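Local coordinates for protein beta-N-acetylhexosaminidase (PDB 1JAK) that hydrolyses terminal N-acetylhexosamine residues from glycans as a family 20 glycoside hydrolase, using substrate-assisted catalysis, at residues S207-E219 and A262-L276. Sequence-based numbering, arbitrary orientation.
Sequences SWPRLATYGGSTE and ASYAELNCDGVAPPL
Trp208 drives the edge of its six-membered ring into one face of Tyr264, CE3 lying over the centre of the phenol; the planes stand 80° apart, a T-shaped pair. Tyrosine suits the place because it offers a broad face to the indole and a hydroxyl to the backbone: Tyr264 OH accepts a hydrogen bond from the backbone N of Arg210 (2.9 Å), and its CE1 packs against Leu211 CG. Were Tyr264 an alanine, the Arg210 N-H would probably lose its acceptor and the indole edge the face it rests on. Arg210, its chain bent at chi3, makes a nearly straight hydrogen bond from NE to Ser263 O (2.8 Å), which lies in the guanidinium plane, while a water links its NH2 to Ala262 O. Arg210 NH2 lies above one face of the Tyr214 ring, toward its rim, and Leu276 CD1 makes a CH-pi contact on the opposite face, 4.2 Å from the centroid. The Tyr214 hydroxyl shares a second water with Ala262 O and Pro274 O. Gly215 lets Ser263 OG come close, since a side chain there would clash; that hydroxyl is hydrogen-bonded to Ala259 O. Farther out, Trp208 NE1 is anchored by Asp300 of helix 292-307. The contact thus joins two loop-and-helix excursions, following strands 190-194 and 246-250, on the periphery of the family 20 (beta/alpha)8 barrel.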
loop_
_atom_site.group_PDB
_atom_site.type_symbol
_atom_site.label_atom_id
_atom_site.label_comp_id
_atom_site.label_asym_id
_atom_site.label_seq_id
_atom_site.Cartn_x
_atom_site.Cartn_y
_atom_site.Cartn_z
ATOM N N SER A 207 16.012 -23.686 -2.211
ATOM C CA SER A 207 17.156 -23.996 -3.062
ATOM C C SER A 207 18.444 -23.273 -2.668
ATOM O O SER A 207 19.540 -23.716 -3.019
ATOM C CB SER A 207 16.807 -23.713 -4.528
ATOM O OG SER A 207 16.203 -22.442 -4.686
ATOM N N TRP A 208 18.308 -22.170 -1.937
ATOM C CA TRP A 208 19.455 -21.389 -1.469
ATOM C C TRP A 208 19.189 -21.009 -0.011
ATOM O O TRP A 208 18.917 -19.849 0.301
ATOM C CB TRP A 208 19.626 -20.122 -2.316
ATOM C CG TRP A 208 19.853 -20.393 -3.779
ATOM C CD1 TRP A 208 18.934 -20.844 -4.682
ATOM C CD2 TRP A 208 21.090 -20.273 -4.493
ATOM N NE1 TRP A 208 19.521 -21.017 -5.913
ATOM C CE2 TRP A 208 20.845 -20.674 -5.825
ATOM C CE3 TRP A 208 22.385 -19.868 -4.135
ATOM C CZ2 TRP A 208 21.847 -20.683 -6.805
ATOM C CZ3 TRP A 208 23.384 -19.876 -5.110
ATOM C CH2 TRP A 208 23.107 -20.282 -6.429
ATOM N N PRO A 209 19.278 -21.990 0.903
ATOM C CA PRO A 209 19.048 -21.843 2.345
ATOM C C PRO A 209 19.771 -20.712 3.072
ATOM O O PRO A 209 19.228 -20.146 4.022
ATOM C CB PRO A 209 19.444 -23.210 2.900
ATOM C CG PRO A 209 19.171 -24.133 1.768
ATOM C CD PRO A 209 19.711 -23.365 0.594
ATOM N N ARG A 210 20.988 -20.388 2.641
ATOM C CA ARG A 210 21.765 -19.337 3.297
ATOM C C ARG A 210 21.235 -17.925 3.091
ATOM O O ARG A 210 21.571 -17.020 3.858
ATOM C CB ARG A 210 23.229 -19.395 2.850
ATOM C CG ARG A 210 24.010 -20.574 3.411
ATOM C CD ARG A 210 25.418 -20.622 2.827
ATOM N NE ARG A 210 26.200 -19.424 3.129
ATOM C CZ ARG A 210 26.671 -19.115 4.333
ATOM N NH1 ARG A 210 26.441 -19.915 5.367
ATOM N NH2 ARG A 210 27.381 -18.007 4.506
ATOM N N LEU A 211 20.418 -17.722 2.062
ATOM C CA LEU A 211 19.875 -16.391 1.816
ATOM C C LEU A 211 19.141 -15.907 3.059
ATOM O O LEU A 211 19.343 -14.782 3.508
ATOM C CB LEU A 211 18.923 -16.401 0.618
ATOM C CG LEU A 211 19.552 -16.700 -0.747
ATOM C CD1 LEU A 211 18.470 -16.767 -1.807
ATOM C CD2 LEU A 211 20.571 -15.617 -1.097
ATOM N N ALA A 212 18.305 -16.771 3.630
ATOM C CA ALA A 212 17.559 -16.402 4.824
ATOM C C ALA A 212 18.371 -16.527 6.112
ATOM O O ALA A 212 18.412 -15.595 6.914
ATOM C CB ALA A 212 16.284 -17.248 4.928
ATOM N N THR A 213 19.020 -17.673 6.309
ATOM C CA THR A 213 19.785 -17.908 7.530
ATOM C C THR A 213 20.991 -16.997 7.720
ATOM O O THR A 213 21.345 -16.660 8.851
ATOM C CB THR A 213 20.245 -19.377 7.619
ATOM O OG1 THR A 213 21.130 -19.672 6.533
ATOM C CG2 THR A 213 19.047 -20.305 7.550
ATOM N N TYR A 214 21.624 -16.596 6.621
ATOM C CA TYR A 214 22.774 -15.704 6.706
ATOM C C TYR A 214 22.391 -14.311 6.208
ATOM O O TYR A 214 22.572 -13.318 6.915
ATOM C CB TYR A 214 23.938 -16.236 5.867
ATOM C CG TYR A 214 25.222 -15.463 6.084
ATOM C CD1 TYR A 214 25.961 -15.619 7.255
ATOM C CD2 TYR A 214 25.686 -14.557 5.126
ATOM C CE1 TYR A 214 27.134 -14.889 7.472
ATOM C CE2 TYR A 214 26.854 -13.825 5.333
ATOM C CZ TYR A 214 27.572 -13.995 6.504
ATOM O OH TYR A 214 28.733 -13.281 6.707
ATOM N N GLY A 215 21.853 -14.249 4.994
ATOM C CA GLY A 215 21.462 -12.973 4.416
ATOM C C GLY A 215 20.415 -12.215 5.213
ATOM O O GLY A 215 20.313 -10.993 5.112
ATOM N N GLY A 216 19.625 -12.929 6.004
ATOM C CA GLY A 216 18.613 -12.253 6.793
ATOM C C GLY A 216 19.022 -12.102 8.247
ATOM O O GLY A 216 18.222 -11.658 9.070
ATOM N N SER A 217 20.272 -12.436 8.561
ATOM C CA SER A 217 20.750 -12.385 9.942
ATOM C C SER A 217 20.947 -11.015 10.587
ATOM O O SER A 217 21.171 -10.933 11.791
ATOM C CB SER A 217 22.039 -13.206 10.088
ATOM O OG SER A 217 23.122 -12.619 9.394
ATOM N N THR A 218 20.879 -9.942 9.810
ATOM C CA THR A 218 21.026 -8.620 10.406
ATOM C C THR A 218 20.195 -7.592 9.641
ATOM O O THR A 218 19.343 -7.957 8.830
ATOM C CB THR A 218 22.524 -8.190 10.483
ATOM O OG1 THR A 218 22.648 -7.047 11.343
ATOM C CG2 THR A 218 23.075 -7.861 9.107
ATOM N N GLU A 219 20.424 -6.316 9.921
ATOM C CA GLU A 219 19.684 -5.237 9.272
ATOM C C GLU A 219 20.461 -3.946 9.468
ATOM O O GLU A 219 21.571 -3.953 10.005
ATOM C CB GLU A 219 18.294 -5.088 9.909
ATOM C CG GLU A 219 18.341 -4.807 11.421
ATOM C CD GLU A 219 16.968 -4.751 12.072
ATOM O OE1 GLU A 219 16.015 -5.339 11.516
ATOM O OE2 GLU A 219 16.846 -4.132 13.156
ATOM N N ALA A 262 26.344 -11.645 -0.127
ATOM C CA ALA A 262 27.075 -11.945 1.098
ATOM C C ALA A 262 26.852 -13.386 1.542
ATOM O O ALA A 262 27.661 -13.950 2.278
ATOM C CB ALA A 262 26.645 -10.989 2.209
ATOM N N SER A 263 25.753 -13.975 1.084
ATOM C CA SER A 263 25.400 -15.342 1.448
ATOM C C SER A 263 26.053 -16.409 0.572
ATOM O O SER A 263 26.276 -17.533 1.026
ATOM C CB SER A 263 23.879 -15.508 1.403
ATOM O OG SER A 263 23.244 -14.608 2.296
ATOM N N TYR A 264 26.353 -16.058 -0.674
ATOM C CA TYR A 264 26.965 -17.000 -1.606
ATOM C C TYR A 264 28.099 -16.373 -2.408
ATOM O O TYR A 264 27.864 -15.629 -3.359
ATOM C CB TYR A 264 25.906 -17.565 -2.560
ATOM C CG TYR A 264 24.927 -18.496 -1.877
ATOM C CD1 TYR A 264 23.769 -18.010 -1.272
ATOM C CD2 TYR A 264 25.192 -19.862 -1.790
ATOM C CE1 TYR A 264 22.900 -18.866 -0.588
ATOM C CE2 TYR A 264 24.336 -20.721 -1.113
ATOM C CZ TYR A 264 23.193 -20.220 -0.513
ATOM O OH TYR A 264 22.359 -21.074 0.167
ATOM N N ALA A 265 29.328 -16.696 -2.023
ATOM C CA ALA A 265 30.511 -16.162 -2.687
ATOM C C ALA A 265 30.476 -16.315 -4.208
ATOM O O ALA A 265 30.888 -15.414 -4.936
ATOM C CB ALA A 265 31.762 -16.840 -2.124
ATOM N N GLU A 266 29.974 -17.450 -4.685
ATOM C CA GLU A 266 29.919 -17.725 -6.121
ATOM C C GLU A 266 29.147 -16.716 -6.972
ATOM O O GLU A 266 29.404 -16.585 -8.173
ATOM C CB GLU A 266 29.355 -19.129 -6.354
ATOM C CG GLU A 266 27.938 -19.315 -5.852
ATOM C CD GLU A 266 27.546 -20.773 -5.746
ATOM O OE1 GLU A 266 27.478 -21.455 -6.793
ATOM O OE2 GLU A 266 27.310 -21.238 -4.609
ATOM N N LEU A 267 28.206 -16.000 -6.363
ATOM C CA LEU A 267 27.412 -15.021 -7.100
ATOM C C LEU A 267 28.183 -13.740 -7.393
ATOM O O LEU A 267 27.764 -12.929 -8.218
ATOM C CB LEU A 267 26.153 -14.662 -6.306
ATOM C CG LEU A 267 25.175 -15.791 -6.003
ATOM C CD1 LEU A 267 24.051 -15.259 -5.125
ATOM C CD2 LEU A 267 24.628 -16.352 -7.303
ATOM N N ASN A 268 29.310 -13.566 -6.715
ATOM C CA ASN A 268 30.119 -12.362 -6.870
ATOM C C ASN A 268 31.104 -12.431 -8.023
ATOM O O ASN A 268 31.712 -13.468 -8.275
ATOM C CB ASN A 268 30.853 -12.094 -5.560
ATOM C CG ASN A 268 29.897 -11.869 -4.408
ATOM O OD1 ASN A 268 29.407 -10.759 -4.207
ATOM N ND2 ASN A 268 29.605 -12.931 -3.661
ATOM N N CYS A 269 31.261 -11.314 -8.724
ATOM C CA CYS A 269 32.167 -11.274 -9.861
ATOM C C CYS A 269 33.587 -11.723 -9.513
ATOM O O CYS A 269 34.259 -12.341 -10.337
ATOM C CB CYS A 269 32.200 -9.873 -10.462
ATOM S SG CYS A 269 30.790 -9.420 -11.529
ATOM N N ASP A 270 34.047 -11.415 -8.304
ATOM C CA ASP A 270 35.390 -11.820 -7.897
ATOM C C ASP A 270 35.362 -13.092 -7.049
ATOM O O ASP A 270 36.377 -13.502 -6.482
ATOM C CB ASP A 270 36.095 -10.677 -7.149
ATOM C CG ASP A 270 35.395 -10.290 -5.863
ATOM O OD1 ASP A 270 34.179 -10.546 -5.739
ATOM O OD2 ASP A 270 36.065 -9.711 -4.980
ATOM N N GLY A 271 34.190 -13.718 -6.974
ATOM C CA GLY A 271 34.048 -14.956 -6.224
ATOM C C GLY A 271 34.229 -14.850 -4.724
ATOM O O GLY A 271 34.430 -15.858 -4.047
ATOM N N VAL A 272 34.163 -13.630 -4.201
ATOM C CA VAL A 272 34.313 -13.401 -2.769
ATOM C C VAL A 272 33.036 -12.771 -2.228
ATOM O O VAL A 272 32.540 -11.791 -2.774
ATOM C CB VAL A 272 35.497 -12.451 -2.476
ATOM C CG1 VAL A 272 35.585 -12.171 -0.980
ATOM C CG2 VAL A 272 36.791 -13.068 -2.982
ATOM N N ALA A 273 32.501 -13.343 -1.156
ATOM C CA ALA A 273 31.284 -12.811 -0.563
ATOM C C ALA A 273 31.588 -11.523 0.194
ATOM O O ALA A 273 32.512 -11.478 1.011
ATOM C CB ALA A 273 30.675 -13.839 0.382
ATOM N N PRO A 274 30.831 -10.450 -0.085
ATOM C CA PRO A 274 31.066 -9.184 0.619
ATOM C C PRO A 274 30.530 -9.372 2.035
ATOM O O PRO A 274 29.798 -10.324 2.300
ATOM C CB PRO A 274 30.216 -8.179 -0.163
ATOM C CG PRO A 274 30.005 -8.826 -1.501
ATOM C CD PRO A 274 29.830 -10.279 -1.149
ATOM N N PRO A 275 30.891 -8.480 2.964
ATOM C CA PRO A 275 30.371 -8.651 4.325
ATOM C C PRO A 275 28.880 -8.321 4.335
ATOM O O PRO A 275 28.362 -7.740 3.378
ATOM C CB PRO A 275 31.157 -7.619 5.137
ATOM C CG PRO A 275 32.385 -7.343 4.304
ATOM C CD PRO A 275 31.866 -7.379 2.897
ATOM N N LEU A 276 28.190 -8.704 5.404
ATOM C CA LEU A 276 26.781 -8.358 5.532
ATOM C C LEU A 276 26.818 -6.837 5.650
ATOM O O LEU A 276 27.742 -6.290 6.257
ATOM C CB LEU A 276 26.195 -8.979 6.801
ATOM C CG LEU A 276 25.989 -10.495 6.729
ATOM C CD1 LEU A 276 25.734 -11.055 8.120
ATOM C CD2 LEU A 276 24.825 -10.801 5.802
HETATM O O HOH W 1 28.853 -16.341 2.813
HETATM O O HOH W 2 29.621 -12.583 3.836
#